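Local coordinates for protein cellulose hydrolase (Bacillus licheniformis, PDB 4YZT) that hydrolyses internal beta-1,4-glucosidic bonds of cellulose, as an endoglucanase of glycoside hydrolase family 5 with two further modules beside its catalytic barrel, at residues D514-F519 with E527-V532; Q191-V196 with D215-L220. One frame throughout, in Å; residues are numbered along the deposited sequence.

Contact 1 of 2, residues D514-F519 with E527-V532; sequences DSTFTF and EAVVKV
Glu527 opens this antiparallel pairing by laying its carboxylate against the methyl of Thr518, with CD 3.6 Å from Thr518 CG2. Its chain gets there because CG stands between the backbone N and the carbonyl carbon (chi1 56°). Ala528 and Phe519 form a hydrogen-bonded pair, and Ala528 O also lies at the edge of the Phe519 ring, in its plane. Val529 sits on the opposite face, where its CG1 meets Thr516 CG2 at 3.6 Å. Val530 makes the next hydrogen-bonded pair, with Phe517. Its N donates to Phe517 O. Its CG2 touches Phe519 CE1 at 3.8 Å. Lys531 runs beside Thr516 and bends at its last torsion, which brings NZ close enough to donate a hydrogen bond to Thr516 OG1, 2.8 Å away. That hydroxyl is also hydrogen-bonded to Asp471 OD1. Val532 pairs with Ser515 and sets CG2 3.8 Å from Phe517 CD2. The two strands form a beta hairpin at the centre of a mixed four-stranded sheet. Strand 440-444 flanks 527-535, and strand 462-470 flanks 515-522. On the face of Phe517 and Phe519, Leu503 of strand 500-503 touches both side chains, while Leu436 of strand 435-436 meets Ala528 and Val530.

Contact 2 of 2, residues Q191-V196 with D215-L220; sequences QRLVIV and DDRIVL
Arg217 folds back on Gln191 through two bends, at chi2 (-82°) and chi3 (-67°), which turn the edge of its guanidinium to the backbone oxygen of Gln191. NE donates to Gln191 O at 2.7 Å, in the carbonyl plane on a lone pair; NH1 adds a weak bond to the same oxygen. A water also donates to Gln191 O. The side chain of Gln191 crosses that of Arg217 at about a right angle, with OE1 3.4 Å from Arg217 CG. Leu193 CD2 lies over one guanidinium face, 3.9 Å from Arg217 CZ. Before the strand, Asp215 OD1 accepts from Arg217 N in an Asx turn, and its OD2 forms a salt bridge with Arg183. The parallel strands then pair: Val219 N bonds to Val194 O, and Val196 N to Val219 O. On one face Ile195 CG1 lies 4.0 Å from Val219 CB; on the other Val196 CG2 meets Leu220 CD2. With a lysine in place of Arg217, Leu193 CD2 would probably lose the flat face it lies on and Gln191 O the in-plane NE bond. Strands 194-196 and 218-224 are neighbours in the TIM barrel. The chemistry implies a polar grip in the loops leading into them and an apolar seam beyond.

From the N terminus, the chain reaches contact 2 first. Residues 191-196 lead into and include the fifth barrel strand, 194-196; residues 215-220 lead into the sixth, 218-224. The loop closed between them holds helix 203-208, giving a beta-alpha-beta unit of the catalytic domain. The chain then completes the barrel and runs through the sheet of the carbohydrate-binding X2 region. Near the C terminus, contact 1 closes a much shorter connection, the end of strand 515-522 and the hairpin turn that follows. The two contacts are in series, neither nested nor crossed. The centres of contacts 1 and 2 are about 54 Å apart. Contact 2 binds adjacent barrel strands; contact 1 joins the middle strands of the C-terminal sheet.

Contact 1 of 2, residues D514-F519 with E527-V532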
loop_
_atom_site.group_PDB
_atom_site.type_symbol
_atom_site.label_atom_id
_atom_site.label_comp_id
_atom_site.label_asym_id
_atom_site.label_seq_id
_atom_site.Cartn_x
_atom_site.Cartn_y
_atom_site.Cartn_z
ATOM N N ASP A 514 32.798 9.076 -13.539
ATOM C CA ASP A 514 32.747 7.648 -13.237
ATOM C C ASP A 514 32.188 7.355 -11.828
ATOM O O ASP A 514 32.599 7.956 -10.833
ATOM C CB ASP A 514 34.136 7.037 -13.408
ATOM C CG ASP A 514 34.651 7.159 -14.829
ATOM O OD1 ASP A 514 33.894 7.623 -15.718
ATOM O OD2 ASP A 514 35.816 6.782 -15.062
ATOM N N SER A 515 31.228 6.440 -11.763
ATOM C CA SER A 515 30.500 6.160 -10.519
ATOM C C SER A 515 30.368 4.665 -10.284
ATOM O O SER A 515 30.491 3.859 -11.216
ATOM C CB SER A 515 29.102 6.800 -10.542
ATOM O OG SER A 515 29.197 8.205 -10.736
ATOM N N THR A 516 30.126 4.304 -9.028
ATOM C CA THR A 516 30.001 2.914 -8.630
ATOM C C THR A 516 28.643 2.707 -7.972
ATOM O O THR A 516 28.288 3.431 -7.038
ATOM C CB THR A 516 31.131 2.501 -7.654
ATOM O OG1 THR A 516 32.402 2.632 -8.308
ATOM C CG2 THR A 516 30.947 1.061 -7.187
ATOM N N PHE A 517 27.884 1.737 -8.477
ATOM C CA PHE A 517 26.590 1.383 -7.905
ATOM C C PHE A 517 26.668 0.043 -7.202
ATOM O O PHE A 517 27.237 -0.910 -7.733
ATOM C CB PHE A 517 25.508 1.348 -8.981
ATOM C CG PHE A 517 25.219 2.690 -9.571
ATOM C CD1 PHE A 517 24.204 3.474 -9.059
ATOM C CD2 PHE A 517 25.985 3.177 -10.623
ATOM C CE1 PHE A 517 23.957 4.743 -9.594
ATOM C CE2 PHE A 517 25.740 4.421 -11.167
ATOM C CZ PHE A 517 24.727 5.207 -10.647
ATOM N N THR A 518 26.118 -0.014 -5.997
ATOM C CA THR A 518 26.090 -1.254 -5.239
ATOM C C THR A 518 24.658 -1.753 -5.130
ATOM O O THR A 518 23.819 -1.130 -4.460
ATOM C CB THR A 518 26.695 -1.080 -3.830
ATOM O OG1 THR A 518 28.048 -0.600 -3.924
ATOM C CG2 THR A 518 26.682 -2.408 -3.074
ATOM N N PHE A 519 24.381 -2.868 -5.803
ATOM C CA PHE A 519 23.069 -3.497 -5.744
ATOM C C PHE A 519 23.041 -4.454 -4.557
ATOM O O PHE A 519 23.578 -5.555 -4.638
ATOM C CB PHE A 519 22.750 -4.229 -7.057
ATOM C CG PHE A 519 22.515 -3.303 -8.215
ATOM C CD1 PHE A 519 23.584 -2.767 -8.914
ATOM C CD2 PHE A 519 21.226 -2.951 -8.589
ATOM C CE1 PHE A 519 23.377 -1.892 -9.972
ATOM C CE2 PHE A 519 21.006 -2.087 -9.642
ATOM C CZ PHE A 519 22.092 -1.551 -10.340
ATOM N N GLU A 527 25.778 -8.784 -2.363
ATOM C CA GLU A 527 25.585 -7.616 -3.212
ATOM C C GLU A 527 26.285 -7.795 -4.546
ATOM O O GLU A 527 27.107 -8.708 -4.712
ATOM C CB GLU A 527 26.085 -6.348 -2.512
ATOM C CG GLU A 527 27.531 -6.407 -2.063
ATOM C CD GLU A 527 27.951 -5.190 -1.229
ATOM O OE1 GLU A 527 29.081 -4.701 -1.441
ATOM O OE2 GLU A 527 27.163 -4.726 -0.368
ATOM N N ALA A 528 25.947 -6.920 -5.485
ATOM C CA ALA A 528 26.553 -6.905 -6.810
ATOM C C ALA A 528 26.989 -5.480 -7.143
ATOM O O ALA A 528 26.160 -4.567 -7.176
ATOM C CB ALA A 528 25.580 -7.431 -7.858
ATOM N N VAL A 529 28.287 -5.308 -7.383
ATOM C CA VAL A 529 28.875 -3.992 -7.611
ATOM C C VAL A 529 29.044 -3.708 -9.102
ATOM O O VAL A 529 29.673 -4.483 -9.832
ATOM C CB VAL A 529 30.249 -3.864 -6.913
ATOM C CG1 VAL A 529 30.890 -2.530 -7.219
ATOM C CG2 VAL A 529 30.117 -4.062 -5.407
ATOM N N VAL A 530 28.484 -2.594 -9.551
ATOM C CA VAL A 530 28.521 -2.232 -10.963
ATOM C C VAL A 530 29.141 -0.856 -11.121
ATOM O O VAL A 530 28.699 0.107 -10.482
ATOM C CB VAL A 530 27.108 -2.215 -11.604
ATOM C CG1 VAL A 530 27.196 -1.813 -13.078
ATOM C CG2 VAL A 530 26.425 -3.573 -11.443
ATOM N N LYS A 531 30.153 -0.763 -11.976
ATOM C CA LYS A 531 30.806 0.513 -12.246
ATOM C C LYS A 531 30.248 1.121 -13.519
ATOM O O LYS A 531 30.039 0.423 -14.503
ATOM C CB LYS A 531 32.326 0.332 -12.342
ATOM C CG LYS A 531 32.940 -0.070 -11.009
ATOM C CD LYS A 531 34.446 0.030 -11.001
ATOM C CE LYS A 531 34.980 -0.211 -9.593
ATOM N NZ LYS A 531 34.484 0.808 -8.615
ATOM N N VAL A 532 29.981 2.420 -13.494
ATOM C CA VAL A 532 29.476 3.086 -14.685
ATOM C C VAL A 532 30.417 4.227 -15.069
ATOM O O VAL A 532 30.622 5.165 -14.293
ATOM C CB VAL A 532 28.034 3.607 -14.474
ATOM C CG1 VAL A 532 27.561 4.398 -15.677
ATOM C CG2 VAL A 532 27.081 2.435 -14.193
#

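Contact 2 of 2, residues Q191-V196 with D215-L220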
loop_
_atom_site.group_PDB
_atom_site.type_symbol
_atom_site.label_atom_id
_atom_site.label_comp_id
_atom_site.label_asym_id
_atom_site.label_seq_id
_atom_site.Cartn_x
_atom_site.Cartn_y
_atom_site.Cartn_z
ATOM N N GLN A 191 -29.547 11.793 5.079
ATOM C CA GLN A 191 -28.909 11.040 6.150
ATOM C C GLN A 191 -27.674 10.263 5.712
ATOM O O GLN A 191 -27.041 9.585 6.530
ATOM C CB GLN A 191 -29.917 10.069 6.776
ATOM C CG GLN A 191 -31.118 10.760 7.410
ATOM C CD GLN A 191 -30.720 11.626 8.590
ATOM O OE1 GLN A 191 -29.890 11.231 9.417
ATOM N NE2 GLN A 191 -31.303 12.816 8.674
ATOM N N ARG A 192 -27.314 10.358 4.435
ATOM C CA ARG A 192 -26.177 9.588 3.936
ATOM C C ARG A 192 -24.892 9.975 4.667
ATOM O O ARG A 192 -24.685 11.148 4.992
ATOM C CB ARG A 192 -26.011 9.779 2.427
ATOM C CG ARG A 192 -24.972 8.845 1.815
ATOM C CD ARG A 192 -24.942 8.936 0.296
ATOM N NE ARG A 192 -26.270 8.783 -0.264
ATOM C CZ ARG A 192 -26.904 7.619 -0.399
ATOM N NH1 ARG A 192 -26.334 6.492 -0.002
ATOM N NH2 ARG A 192 -28.118 7.592 -0.919
ATOM N N LEU A 193 -24.062 8.988 4.977
ATOM C CA LEU A 193 -22.766 9.279 5.588
ATOM C C LEU A 193 -21.877 10.027 4.590
ATOM O O LEU A 193 -21.728 9.612 3.447
ATOM C CB LEU A 193 -22.089 7.995 6.073
ATOM C CG LEU A 193 -22.807 7.315 7.249
ATOM C CD1 LEU A 193 -22.127 6.005 7.599
ATOM C CD2 LEU A 193 -22.857 8.247 8.467
ATOM N N VAL A 194 -21.318 11.154 5.027
ATOM C CA VAL A 194 -20.452 11.964 4.188
ATOM C C VAL A 194 -19.079 12.076 4.849
ATOM O O VAL A 194 -18.973 12.416 6.035
ATOM C CB VAL A 194 -21.055 13.378 3.948
ATOM C CG1 VAL A 194 -20.089 14.249 3.151
ATOM C CG2 VAL A 194 -22.391 13.257 3.227
ATOM N N ILE A 195 -18.031 11.783 4.082
ATOM C CA ILE A 195 -16.679 11.694 4.624
ATOM C C ILE A 195 -15.874 12.959 4.350
ATOM O O ILE A 195 -15.695 13.341 3.197
ATOM C CB ILE A 195 -15.932 10.485 4.025
ATOM C CG1 ILE A 195 -16.739 9.192 4.247
ATOM C CG2 ILE A 195 -14.536 10.346 4.645
ATOM C CD1 ILE A 195 -16.364 8.071 3.265
ATOM N N VAL A 196 -15.368 13.578 5.414
ATOM C CA VAL A 196 -14.602 14.818 5.315
ATOM C C VAL A 196 -13.275 14.708 6.051
ATOM O O VAL A 196 -13.126 13.908 6.982
ATOM C CB VAL A 196 -15.389 16.032 5.891
ATOM C CG1 VAL A 196 -16.525 16.421 4.963
ATOM C CG2 VAL A 196 -15.920 15.720 7.299
ATOM N N ASP A 215 -23.040 18.659 11.639
ATOM C CA ASP A 215 -23.818 17.637 10.958
ATOM C C ASP A 215 -23.594 16.346 11.722
ATOM O O ASP A 215 -22.454 16.019 12.044
ATOM C CB ASP A 215 -23.371 17.515 9.501
ATOM C CG ASP A 215 -24.220 16.551 8.683
ATOM O OD1 ASP A 215 -24.178 15.329 8.949
ATOM O OD2 ASP A 215 -24.901 17.023 7.740
ATOM N N ASP A 216 -24.658 15.613 12.035
ATOM C CA ASP A 216 -24.476 14.423 12.855
ATOM C C ASP A 216 -24.432 13.127 12.042
ATOM O O ASP A 216 -24.548 12.044 12.609
ATOM C CB ASP A 216 -25.566 14.342 13.937
ATOM C CG ASP A 216 -26.952 14.400 13.369
ATOM O OD1 ASP A 216 -27.896 14.658 14.144
ATOM O OD2 ASP A 216 -27.104 14.194 12.148
ATOM N N ARG A 217 -24.249 13.239 10.726
ATOM C CA ARG A 217 -24.001 12.065 9.886
ATOM C C ARG A 217 -22.729 12.247 9.040
ATOM O O ARG A 217 -22.745 12.101 7.808
ATOM C CB ARG A 217 -25.212 11.768 8.987
ATOM C CG ARG A 217 -26.524 11.527 9.757
ATOM C CD ARG A 217 -26.624 10.096 10.271
ATOM N NE ARG A 217 -26.748 9.126 9.187
ATOM C CZ ARG A 217 -26.610 7.811 9.338
ATOM N NH1 ARG A 217 -26.742 7.005 8.294
ATOM N NH2 ARG A 217 -26.337 7.297 10.530
ATOM N N ILE A 218 -21.623 12.573 9.702
ATOM C CA ILE A 218 -20.346 12.677 8.995
ATOM C C ILE A 218 -19.364 11.656 9.529
ATOM O O ILE A 218 -19.508 11.167 10.640
ATOM C CB ILE A 218 -19.702 14.081 9.107
ATOM C CG1 ILE A 218 -19.546 14.510 10.567
ATOM C CG2 ILE A 218 -20.506 15.122 8.326
ATOM C CD1 ILE A 218 -18.745 15.806 10.723
ATOM N N VAL A 219 -18.377 11.337 8.698
ATOM C CA VAL A 219 -17.273 10.439 9.040
ATOM C C VAL A 219 -15.978 11.209 8.771
ATOM O O VAL A 219 -15.885 11.953 7.775
ATOM C CB VAL A 219 -17.329 9.137 8.218
ATOM C CG1 VAL A 219 -16.105 8.238 8.496
ATOM C CG2 VAL A 219 -18.614 8.385 8.526
ATOM N N LEU A 220 -14.995 11.077 9.657
ATOM C CA LEU A 220 -13.726 11.781 9.459
ATOM C C LEU A 220 -12.730 10.849 8.780
ATOM O O LEU A 220 -12.823 9.630 8.926
ATOM C CB LEU A 220 -13.164 12.288 10.788
ATOM C CG LEU A 220 -14.146 13.089 11.655
ATOM C CD1 LEU A 220 -13.450 13.649 12.890
ATOM C CD2 LEU A 220 -14.842 14.189 10.850
HETATM O O HOH W 1 -27.360 6.820 5.971
#